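Local coordinates for 2-dehydropantoate 2-reductase (PDB 3WFI), which acts as an NAD-linked D-mandelate dehydrogenase, although it belongs by sequence to the ketopantoate reductase family, at residues B[124-129]-B[182-187]; B[149-154]-B[158-163]; B[220-225]-B[240-245]. One frame throughout, in Å; residues are numbered along the deposited sequence.

From the N terminus, the first segment met is 124-129 in the nucleotide-binding sheet, and interaction 1 closes a loop from there to helix 180-191. Interaction 2 is nested inside that loop, where strand 147-151 turns back into helix 157-168. The two adjoin through the sheet: strands 122-127 and 147-151 are neighbours, and Ile124 O lies 2.7 Å from Gln150 N, a probable hydrogen bond. Interaction 3 follows in series, joining helices 214-231 and 238-246. It meets interaction 1 at the Arg186-Glu240 salt bridge, but its nearest atoms stay about 14 Å from those of interaction 2. Contact thus runs from the Rossmann-type sheet across to the helical part.

Interaction 1 of 3, residues B[124-129]-B[182-187]; sequences IGNTMW and YSIYRK
Asn126 and Ile184 meet nearly head-on, one from strand 122-127 and one from helix 180-191, and their side chains make the principal touch between the two segments. The CD1 methyl of Ile184 faces the outer end of the amide, 3.7 Å from Asn126 ND2 and 3.8 Å from Asn126 OD1. These near-equal distances show that the methyl points between the two terminal atoms instead of selecting one. On the isoleucine side, CG1 stands beside the backbone N, and a chi2 of -3° eclipses CD1 with CA, an unusual conformation that carries the methyl out toward the strand. Ser183 adds a looser approach, its OG lying 4.2 Å from Asn126 OD1.

Two weak bonds from ND2 bear on the rotation of the amide from the strand side. Asn126 ND2 gives one to Gly125 O at 3.1 Å, strongly bent at 120°, and the other to Asn105 OD1. Asn105 is an NAD(+)-binding residue in this protein, so Asn126 is a second-shell neighbour of the cofactor site. Farther round the helix, Arg186 forms a salt bridge with Glu240, joining helix 180-191 to helix 238-246.

Only 111 Å² is buried between the segments, counting both sides, and no hydrogen bond crosses. The chemistry is therefore that of a methyl resting against a polar amide whose ND2 has its weak hydrogen bonds on the strand side, with Gly125 and Asn105. Such a contact implies a light, non-directional touch between the Rossmann-type part and the helical part, close to the nucleotide site.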
ATOM      1  N   ILE B 124       9.122 -29.812   8.444  1.00 20.12           N
ATOM      2  CA  ILE B 124       9.641 -28.745   7.589  1.00 21.55           C
ATOM      3  C   ILE B 124      11.151 -28.829   7.587  1.00 21.85           C
ATOM      4  O   ILE B 124      11.755 -29.138   8.617  1.00 20.18           O
ATOM      5  CB  ILE B 124       9.199 -27.359   8.082  1.00 22.36           C
ATOM      6  CG1 ILE B 124       9.434 -27.197   9.591  1.00 22.80           C
ATOM      7  CG2 ILE B 124       7.733 -27.145   7.765  1.00 22.68           C
ATOM      8  CD1 ILE B 124       9.367 -25.761  10.062  1.00 23.37           C
ATOM      9  N   GLY B 125      11.763 -28.566   6.437  1.00 22.77           N
ATOM     10  CA  GLY B 125      13.209 -28.631   6.349  1.00 23.92           C
ATOM     11  C   GLY B 125      13.859 -27.784   5.268  1.00 24.88           C
ATOM     12  O   GLY B 125      13.194 -27.178   4.430  1.00 23.44           O
ATOM     13  N   ASN B 126      15.181 -27.736   5.333  1.00 27.11           N
ATOM     14  CA  ASN B 126      16.008 -27.064   4.338  1.00 30.01           C
ATOM     15  C   ASN B 126      16.962 -28.084   3.795  1.00 30.01           C
ATOM     16  O   ASN B 126      17.437 -28.934   4.543  1.00 31.35           O
ATOM     17  CB  ASN B 126      16.815 -25.915   4.974  1.00 32.61           C
ATOM     18  CG  ASN B 126      15.937 -24.783   5.470  1.00 35.11           C
ATOM     19  OD1 ASN B 126      16.282 -24.083   6.419  1.00 40.00           O
ATOM     20  ND2 ASN B 126      14.794 -24.595   4.829  1.00 37.85           N
ATOM     21  N   THR B 127      17.253 -28.008   2.502  1.00 30.31           N
ATOM     22  CA  THR B 127      18.275 -28.862   1.909  1.00 30.94           C
ATOM     23  C   THR B 127      19.408 -27.996   1.352  1.00 32.23           C
ATOM     24  O   THR B 127      19.154 -26.967   0.730  1.00 30.62           O
ATOM     25  CB  THR B 127      17.719 -29.797   0.812  1.00 30.03           C
ATOM     26  OG1 THR B 127      18.816 -30.459   0.160  1.00 31.39           O
ATOM     27  CG2 THR B 127      16.905 -29.028  -0.229  1.00 30.31           C
ATOM     28  N   MET B 128      20.646 -28.411   1.605  1.00 33.35           N
ATOM     29  CA  MET B 128      21.824 -27.691   1.119  1.00 35.25           C
ATOM     30  C   MET B 128      22.560 -28.467   0.024  1.00 32.86           C
ATOM     31  O   MET B 128      23.647 -28.077  -0.402  1.00 33.29           O
ATOM     32  CB  MET B 128      22.763 -27.337   2.286  1.00 39.77           C
ATOM     33  CG  MET B 128      22.445 -25.978   2.914  1.00 43.86           C
ATOM     34  SD  MET B 128      21.583 -25.907   4.506  1.00 53.85           S
ATOM     35  CE  MET B 128      20.409 -27.251   4.468  1.00 48.69           C
ATOM     36  N   TRP B 129      21.948 -29.553  -0.445  1.00 29.80           N
ATOM     37  CA  TRP B 129      22.443 -30.291  -1.605  1.00 29.61           C
ATOM     38  C   TRP B 129      22.282 -29.464  -2.871  1.00 29.41           C
ATOM     39  O   TRP B 129      21.458 -28.562  -2.907  1.00 29.84           O
ATOM     40  CB  TRP B 129      21.667 -31.611  -1.757  1.00 28.84           C
ATOM     41  CG  TRP B 129      21.998 -32.589  -0.697  1.00 28.92           C
ATOM     42  CD1 TRP B 129      21.312 -32.811   0.470  1.00 28.50           C
ATOM     43  CD2 TRP B 129      23.116 -33.477  -0.684  1.00 28.78           C
ATOM     44  NE1 TRP B 129      21.941 -33.789   1.201  1.00 28.18           N
ATOM     45  CE2 TRP B 129      23.050 -34.214   0.515  1.00 28.84           C
ATOM     46  CE3 TRP B 129      24.179 -33.713  -1.567  1.00 30.13           C
ATOM     47  CZ2 TRP B 129      24.001 -35.185   0.850  1.00 29.26           C
ATOM     48  CZ3 TRP B 129      25.117 -34.682  -1.238  1.00 29.96           C
ATOM     49  CH2 TRP B 129      25.022 -35.404  -0.038  1.00 30.40           C
ATOM     50  N   TYR B 182      11.644 -21.063  13.164  1.00 21.72           N
ATOM     51  CA  TYR B 182      12.048 -19.693  13.429  1.00 21.58           C
ATOM     52  C   TYR B 182      12.746 -19.103  12.226  1.00 21.78           C
ATOM     53  O   TYR B 182      12.411 -17.996  11.814  1.00 20.62           O
ATOM     54  CB  TYR B 182      12.990 -19.632  14.627  1.00 22.28           C
ATOM     55  CG  TYR B 182      13.394 -18.222  15.048  1.00 21.54           C
ATOM     56  CD1 TYR B 182      12.810 -17.608  16.143  1.00 21.47           C
ATOM     57  CD2 TYR B 182      14.379 -17.519  14.351  1.00 22.26           C
ATOM     58  CE1 TYR B 182      13.198 -16.343  16.545  1.00 21.78           C
ATOM     59  CE2 TYR B 182      14.771 -16.241  14.730  1.00 22.35           C
ATOM     60  CZ  TYR B 182      14.173 -15.655  15.834  1.00 22.32           C
ATOM     61  OH  TYR B 182      14.541 -14.385  16.208  1.00 22.59           O
ATOM     62  N   SER B 183      13.703 -19.840  11.652  1.00 22.51           N
ATOM     63  CA  SER B 183      14.523 -19.296  10.578  1.00 23.28           C
ATOM     64  C   SER B 183      13.702 -19.114   9.304  1.00 22.42           C
ATOM     65  O   SER B 183      13.952 -18.188   8.526  1.00 22.72           O
ATOM     66  CB  SER B 183      15.790 -20.140  10.327  1.00 24.42           C
ATOM     67  OG  SER B 183      15.638 -20.942   9.181  1.00 26.97           O
ATOM     68  N   ILE B 184      12.692 -19.965   9.117  1.00 22.13           N
ATOM     69  CA  ILE B 184      11.765 -19.842   7.997  1.00 22.08           C
ATOM     70  C   ILE B 184      10.898 -18.561   8.163  1.00 21.27           C
ATOM     71  O   ILE B 184      10.627 -17.848   7.188  1.00 21.65           O
ATOM     72  CB  ILE B 184      10.830 -21.091   7.859  1.00 23.20           C
ATOM     73  CG1 ILE B 184      11.553 -22.404   7.527  1.00 24.10           C
ATOM     74  CG2 ILE B 184       9.711 -20.849   6.842  1.00 23.77           C
ATOM     75  CD1 ILE B 184      13.041 -22.388   7.286  1.00 24.97           C
ATOM     76  N   TYR B 185      10.449 -18.277   9.386  1.00 20.10           N
ATOM     77  CA  TYR B 185       9.704 -17.029   9.646  1.00 19.42           C
ATOM     78  C   TYR B 185      10.586 -15.808   9.436  1.00 18.37           C
ATOM     79  O   TYR B 185      10.159 -14.848   8.822  1.00 17.46           O
ATOM     80  CB  TYR B 185       9.074 -17.015  11.040  1.00 19.42           C
ATOM     81  CG  TYR B 185       7.574 -17.300  11.059  1.00 19.40           C
ATOM     82  CD1 TYR B 185       7.076 -18.509  11.533  1.00 19.53           C
ATOM     83  CD2 TYR B 185       6.647 -16.326  10.643  1.00 19.27           C
ATOM     84  CE1 TYR B 185       5.695 -18.748  11.564  1.00 19.72           C
ATOM     85  CE2 TYR B 185       5.273 -16.554  10.670  1.00 19.46           C
ATOM     86  CZ  TYR B 185       4.794 -17.751  11.132  1.00 19.20           C
ATOM     87  OH  TYR B 185       3.422 -17.913  11.134  1.00 19.22           O
ATOM     88  N   ARG B 186      11.832 -15.877   9.898  1.00 18.20           N
ATOM     89  CA  ARG B 186      12.781 -14.769   9.734  1.00 18.34           C
ATOM     90  C   ARG B 186      13.054 -14.483   8.263  1.00 18.58           C
ATOM     91  O   ARG B 186      13.040 -13.330   7.824  1.00 18.36           O
ATOM     92  CB  ARG B 186      14.095 -15.104  10.456  1.00 18.67           C
ATOM     93  CG  ARG B 186      15.199 -14.059  10.347  1.00 18.69           C
ATOM     94  CD  ARG B 186      16.226 -14.345  11.438  1.00 18.94           C
ATOM     95  NE  ARG B 186      17.430 -13.523  11.398  1.00 19.22           N
ATOM     96  CZ  ARG B 186      18.483 -13.747  10.618  1.00 19.99           C
ATOM     97  NH1 ARG B 186      18.477 -14.735   9.725  1.00 19.97           N
ATOM     98  NH2 ARG B 186      19.546 -12.950  10.713  1.00 20.59           N
ATOM     99  N   LYS B 187      13.304 -15.534   7.489  1.00 19.15           N
ATOM    100  CA  LYS B 187      13.447 -15.380   6.051  1.00 20.11           C
ATOM    101  C   LYS B 187      12.166 -14.806   5.403  1.00 18.66           C
ATOM    102  O   LYS B 187      12.237 -13.996   4.483  1.00 18.85           O
ATOM    103  CB  LYS B 187      13.824 -16.720   5.414  1.00 21.46           C
ATOM    104  CG  LYS B 187      13.867 -16.723   3.889  1.00 23.83           C
ATOM    105  CD  LYS B 187      14.811 -15.660   3.343  1.00 26.03           C
ATOM    106  CE  LYS B 187      14.947 -15.757   1.826  1.00 28.18           C
ATOM    107  NZ  LYS B 187      15.350 -14.447   1.229  1.00 28.56           N
TER

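Interaction 2 of 3, residues B[149-154]-B[158-163]; sequences LQNLGD and AAAKKL
Strand 149-151 and helix 158-163 run nearly antiparallel, with an angle of 150° between their directions and axes that approach to 7.5 Å. The nearest alpha carbons are Asn151 CA and Ala160 CA, 5.6 Å apart, a close approach that the small alanine side chain permits. Strand alternation decides which residues take part: Leu149 and Asn151 direct their side chains at the helix, whereas Gln150 between them points away.

Leu149 carries the larger share. Its CG is placed between the backbone N and the carbonyl carbon (chi1 66°), and from there the two methyls divide. CD1 settles against one turn of the helix, 3.5 Å from Ala160 O and 3.9 Å from Ala160 CB, while CD2 reaches Leu163 CG at 4.2 Å, the two leucines crossing at a slant. Asn151 makes its closest side-chain approach with its root, Asn151 CB meeting Ala160 CB at 4.0 Å. The same methyl lies over the backbone N of Asn151, which is buried here without a partner in the model. The amide donates within its own segment, from Asn151 ND2 to Gly153 O at 2.7 Å with an N-H...O angle of 151°. The acceptor lies in the plane of the amide, but the donor stands above the plane of the carbonyl. A weak second bond to Glu157 OE2 links the amide to the first residue of the helix.

This is the first half of the beta-alpha-beta unit 147-151, 157-168, 174-176. Strand 147-151 lies between antiparallel strand 122-127 and parallel strand 174-176, and Phe176 of the latter touches both Asn151 and Ala160. Tyr123 of strand 122-127 meets Asn151 and Ala159, while Gln150 turns to helix 180-191, where its OE1 accepts a bond from His181 N.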
ATOM      1  N   LEU B 149      15.883 -30.527   9.434  1.00 22.48           N
ATOM      2  CA  LEU B 149      14.421 -30.645   9.470  1.00 21.60           C
ATOM      3  C   LEU B 149      13.861 -30.601  10.877  1.00 20.91           C
ATOM      4  O   LEU B 149      14.565 -30.889  11.850  1.00 20.98           O
ATOM      5  CB  LEU B 149      13.957 -31.919   8.734  1.00 21.37           C
ATOM      6  CG  LEU B 149      14.329 -33.296   9.310  1.00 21.20           C
ATOM      7  CD1 LEU B 149      13.373 -33.717  10.423  1.00 21.27           C
ATOM      8  CD2 LEU B 149      14.333 -34.356   8.220  1.00 21.23           C
ATOM      9  N   GLN B 150      12.587 -30.230  10.964  1.00 20.33           N
ATOM     10  CA  GLN B 150      11.910 -30.038  12.231  1.00 20.87           C
ATOM     11  C   GLN B 150      10.458 -30.501  12.172  1.00 20.28           C
ATOM     12  O   GLN B 150       9.787 -30.333  11.160  1.00 20.10           O
ATOM     13  CB  GLN B 150      11.934 -28.557  12.605  1.00 21.46           C
ATOM     14  CG  GLN B 150      11.426 -28.283  14.014  1.00 21.80           C
ATOM     15  CD  GLN B 150      11.645 -26.855  14.461  1.00 22.82           C
ATOM     16  OE1 GLN B 150      12.036 -25.991  13.672  1.00 22.60           O
ATOM     17  NE2 GLN B 150      11.424 -26.606  15.755  1.00 23.44           N
ATOM     18  N   ASN B 151       9.987 -31.066  13.276  1.00 20.57           N
ATOM     19  CA  ASN B 151       8.573 -31.370  13.446  1.00 21.23           C
ATOM     20  C   ASN B 151       7.751 -30.093  13.626  1.00 22.90           C
ATOM     21  O   ASN B 151       8.158 -29.177  14.326  1.00 22.60           O
ATOM     22  CB  ASN B 151       8.344 -32.309  14.645  1.00 20.68           C
ATOM     23  CG  ASN B 151       8.813 -31.708  15.961  1.00 21.38           C
ATOM     24  OD1 ASN B 151      10.004 -31.478  16.154  1.00 21.83           O
ATOM     25  ND2 ASN B 151       7.881 -31.446  16.864  1.00 21.45           N
ATOM     26  N   LEU B 152       6.591 -30.040  12.995  1.00 23.93           N
ATOM     27  CA  LEU B 152       5.578 -29.038  13.349  1.00 26.45           C
ATOM     28  C   LEU B 152       4.639 -29.429  14.481  1.00 27.79           C
ATOM     29  O   LEU B 152       4.098 -28.551  15.146  1.00 28.28           O
ATOM     30  CB  LEU B 152       4.744 -28.675  12.141  1.00 27.36           C
ATOM     31  CG  LEU B 152       5.551 -27.948  11.088  1.00 28.40           C
ATOM     32  CD1 LEU B 152       4.640 -27.626   9.925  1.00 29.79           C
ATOM     33  CD2 LEU B 152       6.151 -26.679  11.654  1.00 29.63           C
ATOM     34  N   GLY B 153       4.419 -30.716  14.706  1.00 28.35           N
ATOM     35  CA  GLY B 153       3.484 -31.112  15.757  1.00 30.43           C
ATOM     36  C   GLY B 153       4.153 -31.301  17.102  1.00 30.01           C
ATOM     37  O   GLY B 153       5.255 -31.839  17.185  1.00 27.79           O
ATOM     38  N   ASP B 154       3.455 -30.890  18.159  1.00 32.27           N
ATOM     39  CA  ASP B 154       3.964 -30.971  19.527  1.00 32.64           C
ATOM     40  C   ASP B 154       4.328 -32.401  19.837  1.00 32.03           C
ATOM     41  O   ASP B 154       3.592 -33.317  19.475  1.00 33.34           O
ATOM     42  CB  ASP B 154       2.881 -30.538  20.534  1.00 36.55           C
ATOM     43  CG  ASP B 154       2.533 -29.061  20.457  1.00 38.15           C
ATOM     44  OD1 ASP B 154       3.353 -28.218  20.023  1.00 40.03           O
ATOM     45  OD2 ASP B 154       1.418 -28.726  20.888  1.00 43.62           O
ATOM     46  N   ALA B 158      11.141 -36.774  18.593  1.00 27.65           N
ATOM     47  CA  ALA B 158      11.695 -38.118  18.426  1.00 26.83           C
ATOM     48  C   ALA B 158      11.401 -38.662  17.034  1.00 25.28           C
ATOM     49  O   ALA B 158      12.289 -39.197  16.375  1.00 25.66           O
ATOM     50  CB  ALA B 158      11.142 -39.063  19.490  1.00 27.28           C
ATOM     51  N   ALA B 159      10.172 -38.467  16.573  1.00 23.49           N
ATOM     52  CA  ALA B 159       9.790 -38.842  15.218  1.00 23.68           C
ATOM     53  C   ALA B 159      10.606 -38.084  14.142  1.00 22.80           C
ATOM     54  O   ALA B 159      10.994 -38.659  13.135  1.00 21.90           O
ATOM     55  CB  ALA B 159       8.300 -38.634  15.014  1.00 23.13           C
ATOM     56  N   ALA B 160      10.853 -36.799  14.366  1.00 22.30           N
ATOM     57  CA  ALA B 160      11.665 -36.001  13.446  1.00 22.12           C
ATOM     58  C   ALA B 160      13.105 -36.511  13.412  1.00 22.22           C
ATOM     59  O   ALA B 160      13.728 -36.559  12.348  1.00 21.02           O
ATOM     60  CB  ALA B 160      11.624 -34.529  13.835  1.00 22.37           C
ATOM     61  N   LYS B 161      13.625 -36.904  14.575  1.00 23.77           N
ATOM     62  CA  LYS B 161      14.986 -37.437  14.660  1.00 24.59           C
ATOM     63  C   LYS B 161      15.119 -38.764  13.915  1.00 24.68           C
ATOM     64  O   LYS B 161      16.128 -38.995  13.240  1.00 24.11           O
ATOM     65  CB  LYS B 161      15.450 -37.549  16.118  1.00 25.90           C
ATOM     66  CG  LYS B 161      15.761 -36.188  16.735  1.00 27.72           C
ATOM     67  CD  LYS B 161      15.961 -36.258  18.240  1.00 30.30           C
ATOM     68  CE  LYS B 161      16.074 -34.862  18.838  1.00 32.72           C
ATOM     69  NZ  LYS B 161      16.151 -34.885  20.328  1.00 35.40           N
ATOM     70  N   LYS B 162      14.107 -39.626  14.019  1.00 24.82           N
ATOM     71  CA  LYS B 162      14.087 -40.881  13.252  1.00 24.79           C
ATOM     72  C   LYS B 162      14.001 -40.642  11.753  1.00 23.01           C
ATOM     73  O   LYS B 162      14.670 -41.315  10.966  1.00 22.19           O
ATOM     74  CB  LYS B 162      12.916 -41.761  13.698  1.00 26.17           C
ATOM     75  CG  LYS B 162      13.099 -42.315  15.094  1.00 28.63           C
ATOM     76  CD  LYS B 162      11.971 -43.290  15.411  1.00 30.60           C
ATOM     77  CE  LYS B 162      11.744 -43.423  16.905  1.00 32.57           C
ATOM     78  NZ  LYS B 162      10.491 -44.175  17.166  1.00 34.37           N
ATOM     79  N   LEU B 163      13.159 -39.696  11.350  1.00 21.84           N
ATOM     80  CA  LEU B 163      13.066 -39.315   9.956  1.00 20.90           C
ATOM     81  C   LEU B 163      14.442 -38.853   9.448  1.00 22.11           C
ATOM     82  O   LEU B 163      14.886 -39.271   8.374  1.00 19.88           O
ATOM     83  CB  LEU B 163      12.018 -38.219   9.776  1.00 20.65           C
ATOM     84  CG  LEU B 163      11.793 -37.671   8.374  1.00 20.36           C
ATOM     85  CD1 LEU B 163      11.563 -38.816   7.400  1.00 20.48           C
ATOM     86  CD2 LEU B 163      10.628 -36.687   8.346  1.00 20.58           C
TER

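Interaction 3 of 3, residues B[220-225]-B[240-245]; sequences TIVNEF and EVIAHC
Val222 of helix 214-231 touches three residues of helix 238-246, namely Val241, Ile242 and Cys245, and by itself accounts for 79 Å² of the 175 Å² buried between the segments. Its CB bond points at the other helix, and its two branches are shared out. CG1, anti to the backbone N (chi1 170°), meets Val241 CG1 at 3.7 Å, the shortest approach between the segments. CG2, on the other branch, comes to 4.0 Å from Cys245 SG.

Ile242 contributes the next largest area, 43 Å², in a different way. Its CB does not aim straight at the partner helix; a chi1 of -70° swings CG1 toward the valine, 4.0 Å from Val222 CB and just as near to Val222 CG1. The side chain thus lies obliquely across the valine. Val241 adds 21 Å², pointing toward helix 214-231 and crossing Val222 at a slant, methyl against methyl.

Val222 CA and Ile242 CA, 6.6 Å apart, are the nearest alpha carbons, which places Val222 at the middle of the contact. The local axes approach to 9.9 Å with 131° between their directions. The side-chain contacts across the interface are apolar, and no hydrogen bond spans it.

Other helices pack against the pair. Cys189 of helix 180-191 touches Val241 and Phe225, while Glu224 receives bonds from Tyr294 N and Cys295 N at the start of helix 293-308. The contact is a helix-helix packing inside the all-helical C-terminal domain of the ketopantoate reductase family, whose fold is related to that of 6-phosphogluconate dehydrogenase; it lies away from the NAD(+)-binding residues.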
ATOM      1  N   THR B 220       6.615  -2.247  10.661  1.00 16.75           N
ATOM      2  CA  THR B 220       5.200  -2.552  10.801  1.00 16.77           C
ATOM      3  C   THR B 220       4.898  -3.947  10.259  1.00 16.42           C
ATOM      4  O   THR B 220       4.168  -4.721  10.894  1.00 16.61           O
ATOM      5  CB  THR B 220       4.329  -1.493  10.082  1.00 16.92           C
ATOM      6  OG1 THR B 220       4.629  -0.195  10.603  1.00 17.47           O
ATOM      7  CG2 THR B 220       2.854  -1.757  10.284  1.00 16.93           C
ATOM      8  N   ILE B 221       5.439  -4.267   9.089  1.00 16.00           N
ATOM      9  CA  ILE B 221       5.202  -5.578   8.480  1.00 16.02           C
ATOM     10  C   ILE B 221       5.786  -6.700   9.341  1.00 16.46           C
ATOM     11  O   ILE B 221       5.118  -7.713   9.592  1.00 16.31           O
ATOM     12  CB  ILE B 221       5.738  -5.654   7.032  1.00 16.20           C
ATOM     13  CG1 ILE B 221       4.891  -4.781   6.123  1.00 16.13           C
ATOM     14  CG2 ILE B 221       5.727  -7.095   6.516  1.00 16.17           C
ATOM     15  CD1 ILE B 221       5.592  -4.374   4.834  1.00 16.65           C
ATOM     16  N   VAL B 222       7.013  -6.518   9.821  1.00 16.20           N
ATOM     17  CA  VAL B 222       7.661  -7.553  10.628  1.00 16.39           C
ATOM     18  C   VAL B 222       6.860  -7.812  11.911  1.00 16.37           C
ATOM     19  O   VAL B 222       6.728  -8.951  12.353  1.00 16.01           O
ATOM     20  CB  VAL B 222       9.124  -7.190  10.953  1.00 16.58           C
ATOM     21  CG1 VAL B 222       9.701  -8.134  11.988  1.00 16.81           C
ATOM     22  CG2 VAL B 222       9.969  -7.225   9.693  1.00 16.73           C
ATOM     23  N   ASN B 223       6.287  -6.757  12.487  1.00 16.81           N
ATOM     24  CA  ASN B 223       5.453  -6.934  13.675  1.00 16.83           C
ATOM     25  C   ASN B 223       4.209  -7.746  13.415  1.00 16.20           C
ATOM     26  O   ASN B 223       3.782  -8.515  14.266  1.00 15.92           O
ATOM     27  CB  ASN B 223       5.117  -5.595  14.322  1.00 17.85           C
ATOM     28  CG  ASN B 223       6.136  -5.210  15.345  1.00 19.30           C
ATOM     29  OD1 ASN B 223       6.152  -5.758  16.446  1.00 21.17           O
ATOM     30  ND2 ASN B 223       6.988  -4.271  15.005  1.00 20.49           N
ATOM     31  N   GLU B 224       3.637  -7.604  12.225  1.00 15.62           N
ATOM     32  CA  GLU B 224       2.502  -8.429  11.834  1.00 15.18           C
ATOM     33  C   GLU B 224       2.915  -9.904  11.719  1.00 15.22           C
ATOM     34  O   GLU B 224       2.253 -10.782  12.276  1.00 15.38           O
ATOM     35  CB  GLU B 224       1.876  -7.927  10.518  1.00 14.71           C
ATOM     36  CG  GLU B 224       1.257  -6.545  10.632  1.00 14.49           C
ATOM     37  CD  GLU B 224       0.550  -6.075   9.373  1.00 13.83           C
ATOM     38  OE1 GLU B 224       0.535  -6.819   8.369  1.00 13.07           O
ATOM     39  OE2 GLU B 224       0.040  -4.933   9.385  1.00 13.07           O
ATOM     40  N   PHE B 225       4.002 -10.173  11.008  1.00 15.47           N
ATOM     41  CA  PHE B 225       4.576 -11.532  10.943  1.00 15.43           C
ATOM     42  C   PHE B 225       4.796 -12.114  12.350  1.00 15.92           C
ATOM     43  O   PHE B 225       4.456 -13.270  12.626  1.00 15.74           O
ATOM     44  CB  PHE B 225       5.919 -11.519  10.186  1.00 15.26           C
ATOM     45  CG  PHE B 225       5.795 -11.613   8.682  1.00 15.50           C
ATOM     46  CD1 PHE B 225       5.295 -10.558   7.932  1.00 15.47           C
ATOM     47  CD2 PHE B 225       6.231 -12.766   8.003  1.00 15.70           C
ATOM     48  CE1 PHE B 225       5.213 -10.639   6.545  1.00 15.22           C
ATOM     49  CE2 PHE B 225       6.148 -12.854   6.621  1.00 15.41           C
ATOM     50  CZ  PHE B 225       5.648 -11.783   5.892  1.00 15.55           C
ATOM     51  N   GLU B 240      16.009  -7.733  15.854  1.00 20.53           N
ATOM     52  CA  GLU B 240      16.995  -8.436  15.028  1.00 21.22           C
ATOM     53  C   GLU B 240      16.436  -8.705  13.646  1.00 20.38           C
ATOM     54  O   GLU B 240      17.104  -8.444  12.640  1.00 20.12           O
ATOM     55  CB  GLU B 240      17.451  -9.738  15.677  1.00 21.44           C
ATOM     56  CG  GLU B 240      18.694 -10.349  15.041  1.00 22.40           C
ATOM     57  CD  GLU B 240      18.452 -11.026  13.686  1.00 21.98           C
ATOM     58  OE1 GLU B 240      17.396 -11.682  13.483  1.00 21.11           O
ATOM     59  OE2 GLU B 240      19.334 -10.909  12.808  1.00 22.73           O
ATOM     60  N   VAL B 241      15.203  -9.195  13.587  1.00 19.73           N
ATOM     61  CA  VAL B 241      14.602  -9.502  12.291  1.00 20.03           C
ATOM     62  C   VAL B 241      14.486  -8.253  11.418  1.00 19.88           C
ATOM     63  O   VAL B 241      14.799  -8.300  10.225  1.00 19.11           O
ATOM     64  CB  VAL B 241      13.262 -10.243  12.435  1.00 19.91           C
ATOM     65  CG1 VAL B 241      12.563 -10.374  11.086  1.00 19.62           C
ATOM     66  CG2 VAL B 241      13.504 -11.615  13.043  1.00 20.04           C
ATOM     67  N   ILE B 242      14.074  -7.136  12.017  1.00 20.28           N
ATOM     68  CA  ILE B 242      14.030  -5.861  11.320  1.00 20.49           C
ATOM     69  C   ILE B 242      15.422  -5.497  10.781  1.00 20.97           C
ATOM     70  O   ILE B 242      15.568  -5.144   9.605  1.00 20.60           O
ATOM     71  CB  ILE B 242      13.494  -4.728  12.226  1.00 21.15           C
ATOM     72  CG1 ILE B 242      12.004  -4.941  12.500  1.00 21.05           C
ATOM     73  CG2 ILE B 242      13.698  -3.370  11.569  1.00 21.57           C
ATOM     74  CD1 ILE B 242      11.450  -4.157  13.676  1.00 21.46           C
ATOM     75  N   ALA B 243      16.438  -5.583  11.632  1.00 21.24           N
ATOM     76  CA  ALA B 243      17.822  -5.289  11.200  1.00 22.14           C
ATOM     77  C   ALA B 243      18.241  -6.208  10.051  1.00 21.94           C
ATOM     78  O   ALA B 243      18.889  -5.775   9.091  1.00 21.56           O
ATOM     79  CB  ALA B 243      18.792  -5.420  12.367  1.00 21.83           C
ATOM     80  N   HIS B 244      17.828  -7.467  10.129  1.00 21.98           N
ATOM     81  CA  HIS B 244      18.142  -8.440   9.073  1.00 22.27           C
ATOM     82  C   HIS B 244      17.489  -8.074   7.731  1.00 21.59           C
ATOM     83  O   HIS B 244      18.123  -8.154   6.673  1.00 21.29           O
ATOM     84  CB  HIS B 244      17.721  -9.842   9.512  1.00 22.06           C
ATOM     85  CG  HIS B 244      18.001 -10.903   8.493  1.00 22.33           C
ATOM     86  ND1 HIS B 244      19.267 -11.153   8.015  1.00 22.89           N
ATOM     87  CD2 HIS B 244      17.184 -11.788   7.872  1.00 22.14           C
ATOM     88  CE1 HIS B 244      19.220 -12.139   7.133  1.00 22.30           C
ATOM     89  NE2 HIS B 244      17.965 -12.531   7.018  1.00 22.47           N
ATOM     90  N   CYS B 245      16.216  -7.682   7.770  1.00 20.91           N
ATOM     91  CA  CYS B 245      15.550  -7.142   6.586  1.00 20.11           C
ATOM     92  C   CYS B 245      16.316  -5.936   6.022  1.00 21.11           C
ATOM     93  O   CYS B 245      16.540  -5.846   4.807  1.00 20.43           O
ATOM     94  CB  CYS B 245      14.116  -6.721   6.930  1.00 19.03           C
ATOM     95  SG  CYS B 245      13.017  -8.097   7.313  1.00 18.89           S
TER